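Local coordinates for VC0179-like protein (Escherichia coli, PDB 4XJ6), which probably joins GTP and ATP into cyclic GMP-AMP, as a bacterial homologue of cyclic GMP-AMP synthase with a nucleotidyltransferase domain, at residues P350-S353 with N354-V357; E331-N334 with R335-S339; A52-V55 with R56-L60. One frame throughout, in Å; residues are numbered along the deposited sequence.

In the fold
From the N terminus, interaction 3 comes first, where helix 24-57 ends and the chain turns toward helix 62-69. Far along the chain, interaction 2 marks the end of helix 318-335, and interaction 1 lies in the loop that leads into helix 357-377. All three are local turns in series; none nests in or crosses another. Interactions 1 and 2 nevertheless touch: Glu352 N lies 2.8 Å from Asn334 O, probably a hydrogen bond, which closes the loop between these two helices beside the nucleotide pocket. Interaction 3 stands apart, its centre about 54 Å from those of both others and on the opposite side of the chain's centre from interaction 2.

Interaction 1: P350-S353 with N354-V357; sequences PAES and NHNV
A short 3-10 turn, in the loop that precedes helix 357-377, brings His355 back over Glu352 and against Pro350. Two backbone bonds, each spanning three residues, make the turn: Asn354 N to Ala351 O at 2.8 Å and His355 N to Glu352 O at 3.0 Å. The imidazole packs flat on it. Glu352 CA sits 3.4 Å from the centroid of the His355 ring, only 6° off its normal, a CH-pi contact made by the backbone itself. This follows from chi1 of His355 (-73°), which sets CG opposite the carbonyl carbon and folds the ring toward the turn.

At the ring's edge, NE2 of His355 makes a weak, bent bond of 2.6 Å to Pro350 O, with an N-H...O angle of 128°; the same nitrogen gives a second weak bond to Phe333 O at the end of helix 318-335. ND1 is hydrogen-bonded to NH1 of Arg360 on helix 357-377, so histidine suits the place: a flat group with a nitrogen at either side, able to link the turn to both helices. Asn356, next along, is the N-cap of helix 357-377, its OD1 taking the amide of His359.

Pro350 adds an apolar patch, its CG 3.7 Å from His355 CD2 and its CB 3.8 Å from Asn354 CB, while its ring restrains the backbone leading into the turn. The amide of Asn354 reaches round the outside, where one water bridges Asn354 ND2 and Ala351 N, accepting from both, with each of these two nitrogens 2.9 Å from the water oxygen.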
loop_
_atom_site.group_PDB
_atom_site.type_symbol
_atom_site.label_atom_id
_atom_site.label_comp_id
_atom_site.label_asym_id
_atom_site.label_seq_id
_atom_site.Cartn_x
_atom_site.Cartn_y
_atom_site.Cartn_z
ATOM N N PRO A 350 17.455 -1.861 7.990
ATOM C CA PRO A 350 18.594 -2.486 8.673
ATOM C C PRO A 350 19.213 -1.600 9.751
ATOM O O PRO A 350 18.999 -0.388 9.743
ATOM C CB PRO A 350 19.595 -2.720 7.538
ATOM C CG PRO A 350 19.260 -1.677 6.527
ATOM C CD PRO A 350 17.763 -1.541 6.585
ATOM N N ALA A 351 19.961 -2.208 10.669
ATOM C CA ALA A 351 20.744 -1.458 11.642
ATOM C C ALA A 351 21.840 -0.694 10.913
ATOM O O ALA A 351 22.193 -1.045 9.787
ATOM C CB ALA A 351 21.336 -2.388 12.697
ATOM N N GLU A 352 22.374 0.339 11.559
ATOM C CA GLU A 352 23.320 1.257 10.925
ATOM C C GLU A 352 24.521 0.553 10.297
ATOM O O GLU A 352 24.975 0.931 9.218
ATOM C CB GLU A 352 23.804 2.293 11.944
ATOM C CG GLU A 352 24.634 3.411 11.345
ATOM C CD GLU A 352 24.905 4.531 12.330
ATOM O OE1 GLU A 352 24.395 4.460 13.467
ATOM O OE2 GLU A 352 25.627 5.482 11.965
ATOM N N SER A 353 25.018 -0.479 10.968
ATOM C CA SER A 353 26.187 -1.215 10.500
ATOM C C SER A 353 25.907 -1.976 9.203
ATOM O O SER A 353 26.830 -2.434 8.527
ATOM C CB SER A 353 26.664 -2.186 11.581
ATOM O OG SER A 353 25.665 -3.154 11.845
ATOM N N ASN A 354 24.626 -2.112 8.871
ATOM C CA ASN A 354 24.208 -2.804 7.658
ATOM C C ASN A 354 23.628 -1.842 6.621
ATOM O O ASN A 354 23.174 -2.264 5.557
ATOM C CB ASN A 354 23.185 -3.891 7.996
ATOM C CG ASN A 354 23.778 -5.008 8.839
ATOM O OD1 ASN A 354 24.926 -5.405 8.642
ATOM N ND2 ASN A 354 22.998 -5.514 9.788
ATOM N N HIS A 355 23.646 -0.550 6.937
ATOM C CA HIS A 355 23.146 0.476 6.024
ATOM C C HIS A 355 24.012 0.570 4.780
ATOM O O HIS A 355 25.233 0.667 4.883
ATOM C CB HIS A 355 23.104 1.848 6.708
ATOM C CG HIS A 355 22.009 1.998 7.717
ATOM N ND1 HIS A 355 21.843 3.142 8.466
ATOM C CD2 HIS A 355 21.021 1.153 8.096
ATOM C CE1 HIS A 355 20.803 2.995 9.268
ATOM N NE2 HIS A 355 20.286 1.797 9.063
ATOM N N ASN A 356 23.389 0.536 3.606
ATOM C CA ASN A 356 24.103 0.904 2.389
ATOM C C ASN A 356 23.925 2.401 2.146
ATOM O O ASN A 356 23.291 3.088 2.949
ATOM C CB ASN A 356 23.637 0.076 1.180
ATOM C CG ASN A 356 22.143 0.195 0.907
ATOM O OD1 ASN A 356 21.514 1.214 1.198
ATOM N ND2 ASN A 356 21.569 -0.854 0.330
ATOM N N VAL A 357 24.475 2.903 1.047
ATOM C CA VAL A 357 24.479 4.340 0.801
ATOM C C VAL A 357 23.060 4.892 0.618
ATOM O O VAL A 357 22.795 6.055 0.926
ATOM C CB VAL A 357 25.350 4.690 -0.432
ATOM C CG1 VAL A 357 24.732 4.147 -1.712
ATOM C CG2 VAL A 357 25.573 6.194 -0.523
HETATM O O HOH W 1 20.219 -5.118 10.548
#

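Interaction 2: E331-N334 with R335-S339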
loop_
_atom_site.group_PDB
_atom_site.type_symbol
_atom_site.label_atom_id
_atom_site.label_comp_id
_atom_site.label_asym_id
_atom_site.label_seq_id
_atom_site.Cartn_x
_atom_site.Cartn_y
_atom_site.Cartn_z
ATOM N N GLU A 331 17.626 8.100 14.804
ATOM C CA GLU A 331 18.235 7.107 15.680
ATOM C C GLU A 331 17.454 5.800 15.653
ATOM O O GLU A 331 18.018 4.728 15.869
ATOM C CB GLU A 331 18.334 7.637 17.109
ATOM C CG GLU A 331 19.243 8.846 17.251
ATOM C CD GLU A 331 20.660 8.578 16.772
ATOM O OE1 GLU A 331 21.160 7.448 16.964
ATOM O OE2 GLU A 331 21.274 9.501 16.197
ATOM N N GLU A 332 16.156 5.894 15.388
ATOM C CA GLU A 332 15.326 4.708 15.233
ATOM C C GLU A 332 15.774 3.890 14.035
ATOM O O GLU A 332 15.900 2.667 14.117
ATOM C CB GLU A 332 13.858 5.089 15.077
ATOM C CG GLU A 332 13.191 5.442 16.379
ATOM C CD GLU A 332 13.300 4.329 17.398
ATOM O OE1 GLU A 332 13.070 3.158 17.029
ATOM O OE2 GLU A 332 13.624 4.624 18.564
ATOM N N PHE A 333 16.013 4.575 12.922
ATOM C CA PHE A 333 16.452 3.922 11.696
ATOM C C PHE A 333 17.923 3.523 11.776
ATOM O O PHE A 333 18.371 2.645 11.041
ATOM C CB PHE A 333 16.204 4.833 10.492
ATOM C CG PHE A 333 14.768 4.865 10.045
ATOM C CD1 PHE A 333 13.817 5.553 10.774
ATOM C CD2 PHE A 333 14.370 4.197 8.897
ATOM C CE1 PHE A 333 12.494 5.577 10.368
ATOM C CE2 PHE A 333 13.051 4.216 8.485
ATOM C CZ PHE A 333 12.110 4.909 9.226
ATOM N N ASN A 334 18.670 4.168 12.669
ATOM C CA ASN A 334 20.048 3.773 12.938
ATOM C C ASN A 334 20.092 2.505 13.781
ATOM O O ASN A 334 21.000 1.686 13.648
ATOM C CB ASN A 334 20.811 4.899 13.639
ATOM C CG ASN A 334 21.372 5.911 12.663
ATOM O OD1 ASN A 334 21.729 5.569 11.535
ATOM N ND2 ASN A 334 21.458 7.164 13.093
ATOM N N ARG A 335 19.099 2.353 14.651
ATOM C CA ARG A 335 18.954 1.145 15.454
ATOM C C ARG A 335 18.449 -0.012 14.605
ATOM O O ARG A 335 18.642 -1.181 14.943
ATOM C CB ARG A 335 17.989 1.373 16.616
ATOM C CG ARG A 335 18.548 2.202 17.757
ATOM C CD ARG A 335 17.511 2.352 18.860
ATOM N NE ARG A 335 18.057 3.001 20.047
ATOM C CZ ARG A 335 17.380 3.179 21.176
ATOM N NH1 ARG A 335 16.126 2.755 21.272
ATOM N NH2 ARG A 335 17.954 3.780 22.210
ATOM N N GLY A 336 17.797 0.324 13.497
ATOM C CA GLY A 336 17.137 -0.667 12.669
ATOM C C GLY A 336 15.672 -0.736 13.044
ATOM O O GLY A 336 15.327 -0.689 14.225
ATOM N N VAL A 337 14.808 -0.829 12.039
ATOM C CA VAL A 337 13.372 -0.899 12.276
ATOM C C VAL A 337 12.846 -2.289 11.940
ATOM O O VAL A 337 12.737 -2.659 10.773
ATOM C CB VAL A 337 12.602 0.156 11.449
ATOM C CG1 VAL A 337 11.125 0.133 11.808
ATOM C CG2 VAL A 337 13.188 1.546 11.672
ATOM N N GLU A 338 12.528 -3.059 12.975
ATOM C CA GLU A 338 12.012 -4.409 12.789
ATOM C C GLU A 338 10.543 -4.380 12.390
ATOM O O GLU A 338 9.798 -3.488 12.795
ATOM C CB GLU A 338 12.203 -5.236 14.062
ATOM C CG GLU A 338 13.661 -5.456 14.441
ATOM C CD GLU A 338 13.814 -6.236 15.732
ATOM O OE1 GLU A 338 12.805 -6.799 16.206
ATOM O OE2 GLU A 338 14.940 -6.284 16.273
ATOM N N SER A 339 10.133 -5.358 11.590
ATOM C CA SER A 339 8.749 -5.442 11.146
ATOM C C SER A 339 7.813 -5.768 12.302
ATOM O O SER A 339 8.127 -6.608 13.144
ATOM C CB SER A 339 8.602 -6.490 10.038
ATOM O OG SER A 339 7.245 -6.627 9.645
#
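Val337 lays one methyl over the ring of Phe333: CG2 stands 3.9 Å from the ring centroid and 7° off its normal, a CH-pi contact close to the centre of the face. Chi1 of Val337 (-175°) places CG1 opposite the backbone N, leaving CG2 as the branch that meets the aromatic face. A branched aliphatic and a flat aromatic suit each other here, both being buried.

Arg335 N donates to Glu331 O at 2.9 Å, an ordinary i to i+4 helical bond, and Arg335 CG rests 3.2 Å from that same oxygen. The extended arginine then brings NH1 to 4.1 Å from Glu332 OE2, but the oxygen lies well out of the guanidinium plane, so at most the charges probably attract, with no N-H pointing at the oxygen. The firm partner of Glu332 OE2 is Arg310, whose salt bridge fixes this buried carboxylate.

Between these contacts Gly336 lets the chain leave the helix. Its phi is positive, at 96°, and with the psi that goes with it a beta carbon would collide with the carbonyl oxygen of Arg335; a residue with no side chain fits. This helix-ending glycine swings the backbone out so that Val337 can turn back onto Phe333. Beyond it the extended loop carries Ser339 to the bound 3'-deoxy-GTP.

The ring of Phe333 also meets Phe349 edge-to-face. The end of helix 318-335 packs against helix 297-310, through Ser299 and Ala303 on Phe333 and Thr302 on Val337, and against Met366 of helix 357-377.

Interaction 3: A52-V55 with R56-L60; sequences AIDV and RRQAL
Asp54 O accepts the amide of Gln58, 2.7 Å to Gln58 N, and is covered by Leu60, whose CG is 3.3 Å from Asp54 O. The C-terminal end of helix 24-57 is Schellman-like here: Ala59 takes left-handed helical angles (phi 52°), and Leu60 N reaches back five residues to Val55 O at 3.2 Å, but the motif's inner bond is missing, Ala59 N and Arg56 O being 4.1 Å apart. Such angles are costly for a residue with a beta carbon, though the lone, unbranched methyl of alanine keeps the clash small. The apolar partnership of such endings is present but loose, Val55 CG2 and Leu60 CD1 being 4.4 Å apart.

One residue before the Gln58 bond, Arg57 N bonds to Ile53 O at 3.0 Å. The side chain of Arg56 sets out with CG between its backbone N and carbonyl carbon (chi1 64°), and its guanidinium forms salt bridges with Asp94 and Asp98 of helix 94-102; Val55 is buried against Val65 of helix 62-69 and Ile89 of helix 79-90. Asp54 and Gln58 run side by side, carboxylate and amide planes stacked 20° apart, and Gln58 OE1 lies 3.6 Å from Asp54 CB.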
loop_
_atom_site.group_PDB
_atom_site.type_symbol
_atom_site.label_atom_id
_atom_site.label_comp_id
_atom_site.label_asym_id
_atom_site.label_seq_id
_atom_site.Cartn_x
_atom_site.Cartn_y
_atom_site.Cartn_z
ATOM N N ALA A 52 -12.223 -23.515 -17.284
ATOM C CA ALA A 52 -11.714 -24.560 -16.402
ATOM C C ALA A 52 -12.735 -25.684 -16.253
ATOM O O ALA A 52 -12.374 -26.856 -16.171
ATOM C CB ALA A 52 -11.357 -23.978 -15.040
ATOM N N ILE A 53 -14.012 -25.314 -16.221
ATOM C CA ILE A 53 -15.088 -26.296 -16.189
ATOM C C ILE A 53 -15.117 -27.089 -17.489
ATOM O O ILE A 53 -15.079 -28.318 -17.479
ATOM C CB ILE A 53 -16.466 -25.632 -15.970
ATOM C CG1 ILE A 53 -16.538 -24.989 -14.587
ATOM C CG2 ILE A 53 -17.581 -26.652 -16.122
ATOM C CD1 ILE A 53 -17.806 -24.193 -14.339
ATOM N N ASP A 54 -15.166 -26.365 -18.604
ATOM C CA ASP A 54 -15.287 -26.967 -19.928
ATOM C C ASP A 54 -14.137 -27.913 -20.269
ATOM O O ASP A 54 -14.320 -28.853 -21.044
ATOM C CB ASP A 54 -15.381 -25.872 -20.993
ATOM C CG ASP A 54 -16.594 -24.978 -20.808
ATOM O OD1 ASP A 54 -17.551 -25.401 -20.125
ATOM O OD2 ASP A 54 -16.592 -23.853 -21.352
ATOM N N VAL A 55 -12.961 -27.658 -19.697
ATOM C CA VAL A 55 -11.782 -28.489 -19.934
ATOM C C VAL A 55 -12.049 -29.952 -19.601
ATOM O O VAL A 55 -11.913 -30.824 -20.457
ATOM C CB VAL A 55 -10.566 -27.999 -19.113
ATOM C CG1 VAL A 55 -9.503 -29.086 -19.015
ATOM C CG2 VAL A 55 -9.978 -26.745 -19.731
ATOM N N ARG A 56 -12.439 -30.216 -18.358
ATOM C CA ARG A 56 -12.687 -31.584 -17.926
ATOM C C ARG A 56 -14.080 -32.038 -18.343
ATOM O O ARG A 56 -14.331 -33.232 -18.506
ATOM C CB ARG A 56 -12.521 -31.715 -16.409
ATOM C CG ARG A 56 -13.526 -30.916 -15.593
ATOM C CD ARG A 56 -13.919 -31.672 -14.335
ATOM N NE ARG A 56 -12.753 -32.044 -13.544
ATOM C CZ ARG A 56 -12.427 -31.485 -12.385
ATOM N NH1 ARG A 56 -13.188 -30.528 -11.871
ATOM N NH2 ARG A 56 -11.344 -31.886 -11.735
ATOM N N ARG A 57 -14.981 -31.081 -18.522
ATOM C CA ARG A 57 -16.354 -31.395 -18.887
ATOM C C ARG A 57 -16.450 -31.853 -20.338
ATOM O O ARG A 57 -17.072 -32.872 -20.635
ATOM C CB ARG A 57 -17.261 -30.184 -18.658
ATOM C CG ARG A 57 -18.742 -30.508 -18.652
ATOM C CD ARG A 57 -19.070 -31.553 -17.597
ATOM N NE ARG A 57 -18.678 -31.123 -16.260
ATOM C CZ ARG A 57 -18.762 -31.888 -15.177
ATOM N NH1 ARG A 57 -19.223 -33.127 -15.275
ATOM N NH2 ARG A 57 -18.382 -31.416 -13.997
ATOM N N GLN A 58 -15.820 -31.106 -21.239
ATOM C CA GLN A 58 -15.954 -31.364 -22.669
ATOM C C GLN A 58 -14.690 -31.954 -23.295
ATOM O O GLN A 58 -14.577 -32.021 -24.521
ATOM C CB GLN A 58 -16.343 -30.073 -23.393
ATOM C CG GLN A 58 -17.621 -29.437 -22.861
ATOM C CD GLN A 58 -17.884 -28.064 -23.447
ATOM O OE1 GLN A 58 -16.960 -27.357 -23.848
ATOM N NE2 GLN A 58 -19.154 -27.679 -23.501
ATOM N N ALA A 59 -13.751 -32.380 -22.451
ATOM C CA ALA A 59 -12.506 -33.015 -22.896
ATOM C C ALA A 59 -11.781 -32.178 -23.950
ATOM O O ALA A 59 -11.319 -32.703 -24.965
ATOM C CB ALA A 59 -12.787 -34.411 -23.433
ATOM N N LEU A 60 -11.684 -30.878 -23.690
ATOM C CA LEU A 60 -11.137 -29.926 -24.649
ATOM C C LEU A 60 -9.672 -30.180 -24.971
ATOM O O LEU A 60 -8.920 -30.691 -24.143
ATOM C CB LEU A 60 -11.289 -28.498 -24.122
ATOM C CG LEU A 60 -12.699 -28.002 -23.798
ATOM C CD1 LEU A 60 -12.645 -26.575 -23.279
ATOM C CD2 LEU A 60 -13.604 -28.103 -25.017
#